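Local coordinates for protein gamma-resorcylate decarboxylase (Polaromonas, PDB 4QRO) that probably catalyses the manganese-dependent, non-oxidative decarboxylation of gamma-resorcylate (2,6-dihydroxybenzoate) to resorcinol and carbon dioxide, at residues R310-G314 and W315-Q319; D298-E301 and N302-I305. All coordinates share one frame; numbering follows the deposited sequence.

Contact 1 of 2, residues R310-G314 and W315-Q319; sequences RKKIG and WGNAQ
K311 O lies over one face of the W315 indole, 3.6 Å from W315 CG, at a place where helix 307-321 widens into a pi-type turn. K311 O also accepts two backbone bonds, one from W315 N at 3.0 Å. The other, to K311 O from G316 N, is much straighter at 174°. One residue on, N317 N reaches back five positions to K312 O at 2.8 Å. At the next step water 1 stands in for a direct link, 2.8 Å from A318 N and probably donating to I313 O. The tight part is the backbone here: a CB on G314 would run into R310 O, and G316 passes close to K312. W315 CG sits between its own N and carbonyl carbon (chi1 56°), a torsion that folds the ring back over the preceding turn. Cutting the residue down to an alanine would probably take the indole cover from K311 O and leave I5 without its aromatic neighbour. The solvent side is looser: there the K311 side chain comes to the ring with CB, 4.1 Å from W315 NE1, before its extended chain leads outward. On the flank turned to residues 279-282, K312 CB lies 3.4 Å from N317 OD1, but the nitrogens look elsewhere: K312 NZ pairs with D280 and D309, while N317 ND2 is held by the carbonyls of A279 and I282. The helix thus lies against strands 4-11 and 282-283, with W315 and A318 on I5 and I313 on I282.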
loop_
_atom_site.group_PDB
_atom_site.type_symbol
_atom_site.label_atom_id
_atom_site.label_comp_id
_atom_site.label_asym_id
_atom_site.label_seq_id
_atom_site.Cartn_x
_atom_site.Cartn_y
_atom_site.Cartn_z
ATOM N N ARG A 310 -20.257 -14.902 6.939
ATOM C CA ARG A 310 -21.106 -13.725 6.798
ATOM C C ARG A 310 -21.694 -13.318 8.178
ATOM O O ARG A 310 -21.752 -12.144 8.519
ATOM C CB ARG A 310 -22.235 -13.953 5.801
ATOM C CG ARG A 310 -22.721 -12.620 5.232
ATOM C CD ARG A 310 -23.939 -12.771 4.376
ATOM N NE ARG A 310 -23.781 -13.777 3.313
ATOM C CZ ARG A 310 -23.031 -13.646 2.207
ATOM N NH1 ARG A 310 -22.300 -12.560 1.952
ATOM N NH2 ARG A 310 -22.995 -14.645 1.337
ATOM N N LYS A 311 -22.091 -14.294 8.974
ATOM C CA LYS A 311 -22.544 -13.981 10.354
ATOM C C LYS A 311 -21.408 -13.520 11.276
ATOM O O LYS A 311 -21.592 -12.596 12.056
ATOM C CB LYS A 311 -23.266 -15.178 10.967
ATOM C CG LYS A 311 -24.581 -15.516 10.280
ATOM C CD LYS A 311 -25.161 -16.830 10.808
ATOM C CE LYS A 311 -26.364 -17.255 9.979
ATOM N NZ LYS A 311 -26.993 -18.495 10.509
ATOM N N LYS A 312 -20.226 -14.134 11.174
ATOM C CA LYS A 312 -19.109 -13.747 11.998
ATOM C C LYS A 312 -18.659 -12.328 11.665
ATOM O O LYS A 312 -18.541 -11.473 12.539
ATOM C CB LYS A 312 -17.930 -14.702 11.834
ATOM C CG LYS A 312 -18.138 -16.012 12.548
ATOM C CD LYS A 312 -17.408 -17.155 11.870
ATOM C CE LYS A 312 -15.937 -17.058 12.113
ATOM N NZ LYS A 312 -15.207 -18.009 11.228
ATOM N N ILE A 313 -18.426 -12.069 10.387
ATOM C CA ILE A 313 -17.978 -10.746 9.966
ATOM C C ILE A 313 -19.073 -9.690 10.174
ATOM O O ILE A 313 -18.763 -8.566 10.522
ATOM C CB ILE A 313 -17.510 -10.748 8.483
ATOM C CG1 ILE A 313 -16.293 -11.669 8.353
ATOM C CG2 ILE A 313 -17.162 -9.341 8.017
ATOM C CD1 ILE A 313 -15.850 -11.924 6.912
ATOM N N GLY A 314 -20.335 -10.079 9.987
ATOM C CA GLY A 314 -21.477 -9.186 10.109
ATOM C C GLY A 314 -21.694 -8.723 11.542
ATOM O O GLY A 314 -21.984 -7.533 11.784
ATOM N N TRP A 315 -21.547 -9.641 12.484
ATOM C CA TRP A 315 -21.805 -9.326 13.900
ATOM C C TRP A 315 -21.118 -10.210 14.936
ATOM O O TRP A 315 -20.789 -9.741 16.010
ATOM C CB TRP A 315 -23.312 -9.315 14.177
ATOM C CG TRP A 315 -24.048 -10.578 13.831
ATOM C CD1 TRP A 315 -24.721 -10.848 12.660
ATOM C CD2 TRP A 315 -24.230 -11.733 14.668
ATOM N NE1 TRP A 315 -25.280 -12.102 12.716
ATOM C CE2 TRP A 315 -24.984 -12.673 13.925
ATOM C CE3 TRP A 315 -23.809 -12.076 15.961
ATOM C CZ2 TRP A 315 -25.346 -13.933 14.447
ATOM C CZ3 TRP A 315 -24.160 -13.338 16.476
ATOM C CH2 TRP A 315 -24.917 -14.245 15.715
ATOM N N GLY A 316 -20.944 -11.498 14.663
ATOM C CA GLY A 316 -20.329 -12.380 15.663
ATOM C C GLY A 316 -18.967 -11.942 16.172
ATOM O O GLY A 316 -18.736 -11.951 17.387
ATOM N N ASN A 317 -18.052 -11.565 15.262
ATOM C CA ASN A 317 -16.693 -11.181 15.670
ATOM C C ASN A 317 -16.718 -9.939 16.574
ATOM O O ASN A 317 -16.031 -9.907 17.597
ATOM C CB ASN A 317 -15.762 -10.927 14.460
ATOM C CG ASN A 317 -15.548 -12.180 13.594
ATOM O OD1 ASN A 317 -15.740 -13.315 14.031
ATOM N ND2 ASN A 317 -15.179 -11.967 12.343
ATOM N N ALA A 318 -17.496 -8.940 16.168
ATOM C CA ALA A 318 -17.598 -7.679 16.879
ATOM C C ALA A 318 -18.286 -7.877 18.239
ATOM O O ALA A 318 -17.859 -7.313 19.233
ATOM C CB ALA A 318 -18.361 -6.663 16.047
ATOM N N GLN A 319 -19.353 -8.673 18.277
ATOM C CA GLN A 319 -20.049 -8.953 19.552
ATOM C C GLN A 319 -19.090 -9.569 20.588
ATOM O O GLN A 319 -19.081 -9.185 21.763
ATOM C CB GLN A 319 -21.225 -9.874 19.269
ATOM C CG GLN A 319 -22.111 -10.186 20.450
ATOM C CD GLN A 319 -23.343 -10.929 19.997
ATOM O OE1 GLN A 319 -23.262 -12.083 19.589
ATOM N NE2 GLN A 319 -24.478 -10.257 20.025
HETATM O O HOH W 1 -18.488 -8.548 13.550
#

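Contact 2 of 2, residues D298-E301 and N302-I305; sequences DWFE and NTSI
Where helix 293-302 of the amidohydrolase barrel runs out into the loop before helix 307-321, T303 turns back on W299 and F300 of the last helical turn, and an inverse gamma turn centred on S304 follows at once. The contact illustrates how a single branched residue can use each of its arms differently. T303 CB makes an off-centre CH-pi contact with W299, 4.2 Å from the centroid of the five-membered ring and 29° off its normal. The hydroxyl, OG1, stands opposite the backbone N (chi1 -170°), which carries it toward T267 on helix 267-276; T267 OG1 also bonds W299 NE1, so one outside hydroxyl ties both the threonine and the indole that T303 CB overlies. The methyl goes the other way: T303 CG2 is 3.5 Å from F300 O and 4.2 Å from F300 CD1. I305 extends this apolar side, with CD1 reaching F300 CE1 at 4.4 Å, and L270 and I274 of helix 267-276 as further neighbours. Polar groups gather on the more exposed flank. There the side chains of E301 and N302 cross, E301 CG coming 3.9 Å from N302 OD1, and the E301 carboxylate is engaged by the N terminus of M1. N302 ND2 comes within 3.5 Å of D298 O. Along the backbone, the inverse gamma turn is closed by I305 N on T303 O at 2.9 Å. A long bond, 3.3 Å from N302 N to W299 O, spans three residues, its donor standing 56° out of the carbonyl plane.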
loop_
_atom_site.group_PDB
_atom_site.type_symbol
_atom_site.label_atom_id
_atom_site.label_comp_id
_atom_site.label_asym_id
_atom_site.label_seq_id
_atom_site.Cartn_x
_atom_site.Cartn_y
_atom_site.Cartn_z
ATOM N N ASP A 298 -25.471 -3.692 1.052
ATOM C CA ASP A 298 -25.831 -4.473 -0.154
ATOM C C ASP A 298 -24.646 -5.308 -0.688
ATOM O O ASP A 298 -24.814 -6.456 -1.121
ATOM C CB ASP A 298 -26.320 -3.520 -1.251
ATOM C CG ASP A 298 -27.705 -2.943 -0.947
ATOM O OD1 ASP A 298 -28.397 -3.461 -0.036
ATOM O OD2 ASP A 298 -28.103 -1.987 -1.630
ATOM N N TRP A 299 -23.462 -4.711 -0.699
ATOM C CA TRP A 299 -22.263 -5.455 -1.070
ATOM C C TRP A 299 -22.038 -6.620 -0.110
ATOM O O TRP A 299 -21.890 -7.762 -0.545
ATOM C CB TRP A 299 -21.019 -4.569 -1.122
ATOM C CG TRP A 299 -19.773 -5.419 -1.127
ATOM C CD1 TRP A 299 -19.249 -6.108 -2.194
ATOM C CD2 TRP A 299 -18.930 -5.703 -0.014
ATOM N NE1 TRP A 299 -18.142 -6.792 -1.812
ATOM C CE2 TRP A 299 -17.939 -6.590 -0.463
ATOM C CE3 TRP A 299 -18.932 -5.310 1.337
ATOM C CZ2 TRP A 299 -16.916 -7.044 0.373
ATOM C CZ3 TRP A 299 -17.930 -5.753 2.163
ATOM C CH2 TRP A 299 -16.930 -6.629 1.686
ATOM N N PHE A 300 -22.057 -6.348 1.201
ATOM C CA PHE A 300 -21.748 -7.397 2.187
ATOM C C PHE A 300 -22.800 -8.515 2.215
ATOM O O PHE A 300 -22.467 -9.691 2.426
ATOM C CB PHE A 300 -21.584 -6.817 3.581
ATOM C CG PHE A 300 -21.254 -7.855 4.616
ATOM C CD1 PHE A 300 -19.997 -8.437 4.648
ATOM C CD2 PHE A 300 -22.206 -8.263 5.550
ATOM C CE1 PHE A 300 -19.694 -9.401 5.608
ATOM C CE2 PHE A 300 -21.913 -9.242 6.493
ATOM C CZ PHE A 300 -20.647 -9.799 6.527
ATOM N N GLU A 301 -24.057 -8.142 1.978
ATOM C CA GLU A 301 -25.177 -9.088 1.927
ATOM C C GLU A 301 -24.922 -10.255 0.982
ATOM O O GLU A 301 -25.316 -11.394 1.262
ATOM C CB GLU A 301 -26.427 -8.345 1.436
ATOM C CG GLU A 301 -27.714 -9.165 1.403
ATOM C CD GLU A 301 -28.297 -9.383 2.781
ATOM O OE1 GLU A 301 -29.362 -10.021 2.861
ATOM O OE2 GLU A 301 -27.698 -8.918 3.778
ATOM N N ASN A 302 -24.267 -9.949 -0.133
ATOM C CA ASN A 302 -24.105 -10.877 -1.248
ATOM C C ASN A 302 -22.675 -11.241 -1.585
ATOM O O ASN A 302 -22.455 -11.950 -2.585
ATOM C CB ASN A 302 -24.734 -10.246 -2.508
ATOM C CG ASN A 302 -26.247 -10.110 -2.396
ATOM O OD1 ASN A 302 -26.937 -11.038 -1.986
ATOM N ND2 ASN A 302 -26.759 -8.944 -2.735
ATOM N N THR A 303 -21.694 -10.745 -0.835
ATOM C CA THR A 303 -20.290 -11.090 -1.157
ATOM C C THR A 303 -20.070 -12.621 -1.017
ATOM O O THR A 303 -20.762 -13.319 -0.265
ATOM C CB THR A 303 -19.291 -10.263 -0.367
ATOM O OG1 THR A 303 -17.965 -10.478 -0.883
ATOM C CG2 THR A 303 -19.381 -10.612 1.133
ATOM N N SER A 304 -19.113 -13.133 -1.787
ATOM C CA SER A 304 -18.970 -14.575 -2.027
ATOM C C SER A 304 -18.203 -15.312 -0.940
ATOM O O SER A 304 -17.067 -15.758 -1.145
ATOM C CB SER A 304 -18.305 -14.761 -3.392
ATOM O OG SER A 304 -19.130 -14.120 -4.354
ATOM N N ILE A 305 -18.849 -15.453 0.222
ATOM C CA ILE A 305 -18.251 -16.139 1.350
ATOM C C ILE A 305 -19.306 -17.095 1.903
ATOM O O ILE A 305 -20.427 -17.105 1.442
ATOM C CB ILE A 305 -17.757 -15.146 2.434
ATOM C CG1 ILE A 305 -18.896 -14.260 2.966
ATOM C CG2 ILE A 305 -16.642 -14.275 1.866
ATOM C CD1 ILE A 305 -18.467 -13.294 4.080
#

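In the fold
Contacts 1 and 2 follow one another along the chain, their centres about 13 Å apart, and R310 joins them. Its NH1 lies 2.8 Å from T303 O and 2.9 Å from F300 O, so a carbonyl of helix 293-302 and one of the loop after it probably share a donor from the next helix; E307 holds NE of the same arginine. The F300 ring also packs on the second helix, with CZ 3.5 Å from G314 N. Neither contact includes a metal or inhibitor ligand. Their link to the site is indirect, through residues near it in sequence: F284, which meets F300 and bonds to the I313 backbone, lies three residues before the manganese ligand D287, and W299 touches M219, next to the pocket residue H218.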